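Local coordinates for structure-specific endonuclease subunit SLX4 (Thielavia terrestris, PDB 6SEI), which probably serves as the regulatory subunit of the SLX1-SLX4 endonuclease, which cuts branched DNA during repair and recombination, and is represented here by its C-terminal Slx4 domain, at residues V27-R32 with L65-Y70. Sequence-based numbering, arbitrary orientation.
Sequences VVTAPR and LDRVGY. With CA (calcium ion), chain H.
Arg67 reaches from the last turn of helix 53-67 to Thr29 near the end of helix 12-29, and one hydrogen bond carries the polar side of the contact. NH2 of Arg67 gives it to OG1 of Thr29 at 2.8 Å; the hydroxyl oxygen sits at the guanidinium edge, practically in its plane, but the bond is bent, with an N-H...O angle of 139°. The same NH2 also bonds to the carbonyl oxygen of Ala26, and Thr29 OG1 bonds back to the carbonyl of Gln25, so the arginine closes over the last turn of helix 12-29. Its chain runs extended through chi1 and chi2 and bends at chi3 (81°), which turns the guanidinium edge toward OG1 of Thr29, and NH1 makes a weak hydrogen bond to Gln64 OE1.

Both segments lie in the Slx4 endonuclease region, of the helix-turn-helix clan, and helix 53-67 stops here in a Schellman motif. Tyr70 N bonds to Leu65 O at 2.7 Å, Gly69 N makes a weak bond to Asp66 O, and Gly69 takes up the positive phi of the C' position.

Van der Waals contact is slight. Val68, just past the helix, brings CG1 to 4.0 Å from Thr29 OG1 and also rests on Ala26, while Ala30 touches Trp59 of helix 53-67.

One residue before Arg67, Asp66 binds a calcium ion through OD1 at 2.6 Å. Asp71 OD1 and a water also bind it, the water at 2.3 Å from the calcium.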
loop_
_atom_site.group_PDB
_atom_site.type_symbol
_atom_site.label_atom_id
_atom_site.label_comp_id
_atom_site.label_asym_id
_atom_site.label_seq_id
_atom_site.Cartn_x
_atom_site.Cartn_y
_atom_site.Cartn_z
ATOM N N VAL B 27 -8.821 5.334 46.846
ATOM C CA VAL B 27 -8.695 3.880 46.796
ATOM C C VAL B 27 -7.364 3.438 47.397
ATOM O O VAL B 27 -7.309 2.536 48.238
ATOM C CB VAL B 27 -8.843 3.384 45.345
ATOM C CG1 VAL B 27 -8.647 1.879 45.266
ATOM C CG2 VAL B 27 -10.192 3.786 44.771
ATOM N N VAL B 28 -6.275 4.090 46.985
ATOM C CA VAL B 28 -4.933 3.582 47.250
ATOM C C VAL B 28 -4.561 3.698 48.727
ATOM O O VAL B 28 -3.885 2.816 49.274
ATOM C CB VAL B 28 -3.931 4.319 46.340
ATOM C CG1 VAL B 28 -2.544 4.345 46.945
ATOM C CG2 VAL B 28 -3.900 3.673 44.968
ATOM N N THR B 29 -4.994 4.763 49.400
ATOM C CA THR B 29 -4.552 5.048 50.759
ATOM C C THR B 29 -5.481 4.488 51.832
ATOM O O THR B 29 -5.207 4.671 53.022
ATOM C CB THR B 29 -4.393 6.559 50.958
ATOM O OG1 THR B 29 -5.673 7.194 50.860
ATOM C CG2 THR B 29 -3.461 7.140 49.909
ATOM N N ALA B 30 -6.565 3.823 51.452
ATOM C CA ALA B 30 -7.407 3.183 52.446
ATOM C C ALA B 30 -6.640 2.040 53.112
ATOM O O ALA B 30 -5.772 1.423 52.489
ATOM C CB ALA B 30 -8.688 2.656 51.807
ATOM N N PRO B 31 -6.926 1.754 54.385
ATOM C CA PRO B 31 -6.224 0.656 55.063
ATOM C C PRO B 31 -6.483 -0.683 54.385
ATOM O O PRO B 31 -7.536 -0.913 53.784
ATOM C CB PRO B 31 -6.793 0.689 56.489
ATOM C CG PRO B 31 -8.033 1.509 56.406
ATOM C CD PRO B 31 -7.804 2.495 55.305
ATOM N N ARG B 32 -5.495 -1.566 54.482
ATOM C CA ARG B 32 -5.549 -2.851 53.806
ATOM C C ARG B 32 -6.356 -3.858 54.620
ATOM O O ARG B 32 -6.607 -3.676 55.813
ATOM C CB ARG B 32 -4.137 -3.384 53.558
ATOM C CG ARG B 32 -3.506 -4.024 54.782
ATOM C CD ARG B 32 -1.990 -4.004 54.725
ATOM N NE ARG B 32 -1.422 -4.489 55.978
ATOM C CZ ARG B 32 -0.196 -4.207 56.408
ATOM N NH1 ARG B 32 0.611 -3.440 55.685
ATOM N NH2 ARG B 32 0.227 -4.696 57.563
ATOM N N LEU B 65 -13.896 10.351 49.377
ATOM C CA LEU B 65 -13.457 11.542 48.659
ATOM C C LEU B 65 -13.254 12.707 49.617
ATOM O O LEU B 65 -12.287 13.465 49.489
ATOM C CB LEU B 65 -14.473 11.905 47.574
ATOM C CG LEU B 65 -14.676 10.866 46.470
ATOM C CD1 LEU B 65 -15.884 11.208 45.615
ATOM C CD2 LEU B 65 -13.425 10.751 45.614
ATOM N N ASP B 66 -14.160 12.856 50.587
ATOM C CA ASP B 66 -14.004 13.880 51.614
ATOM C C ASP B 66 -12.730 13.658 52.418
ATOM O O ASP B 66 -12.066 14.618 52.825
ATOM C CB ASP B 66 -15.229 13.875 52.529
ATOM C CG ASP B 66 -15.333 15.121 53.381
ATOM O OD1 ASP B 66 -14.698 16.141 53.036
ATOM O OD2 ASP B 66 -16.053 15.075 54.402
ATOM N N ARG B 67 -12.375 12.395 52.655
ATOM C CA ARG B 67 -11.168 12.082 53.411
ATOM C C ARG B 67 -9.923 12.611 52.709
ATOM O O ARG B 67 -9.056 13.228 53.337
ATOM C CB ARG B 67 -11.070 10.570 53.616
ATOM C CG ARG B 67 -10.078 10.140 54.670
ATOM C CD ARG B 67 -9.897 8.636 54.646
ATOM N NE ARG B 67 -8.968 8.204 53.603
ATOM C CZ ARG B 67 -9.292 7.388 52.604
ATOM N NH1 ARG B 67 -10.528 6.915 52.506
ATOM N NH2 ARG B 67 -8.381 7.045 51.704
ATOM N N VAL B 68 -9.825 12.385 51.400
ATOM C CA VAL B 68 -8.644 12.763 50.635
ATOM C C VAL B 68 -8.814 14.158 50.046
ATOM O O VAL B 68 -8.129 14.526 49.086
ATOM C CB VAL B 68 -8.348 11.728 49.533
ATOM C CG1 VAL B 68 -8.052 10.369 50.154
ATOM C CG2 VAL B 68 -9.511 11.632 48.561
ATOM N N GLY B 69 -9.732 14.940 50.608
ATOM C CA GLY B 69 -9.804 16.356 50.307
ATOM C C GLY B 69 -10.647 16.757 49.118
ATOM O O GLY B 69 -10.392 17.815 48.532
ATOM N N TYR B 70 -11.649 15.965 48.747
ATOM C CA TYR B 70 -12.532 16.296 47.631
ATOM C C TYR B 70 -13.966 16.373 48.145
ATOM O O TYR B 70 -14.596 15.345 48.415
ATOM C CB TYR B 70 -12.403 15.278 46.500
ATOM C CG TYR B 70 -13.347 15.536 45.348
ATOM C CD1 TYR B 70 -13.187 16.646 44.528
ATOM C CD2 TYR B 70 -14.403 14.676 45.085
ATOM C CE1 TYR B 70 -14.051 16.887 43.477
ATOM C CE2 TYR B 70 -15.272 14.908 44.039
ATOM C CZ TYR B 70 -15.094 16.014 43.236
ATOM O OH TYR B 70 -15.963 16.245 42.192
HETATM CA CA CA H . -14.338 18.697 53.217
HETATM O O HOH W 1 -16.306 17.937 54.235
#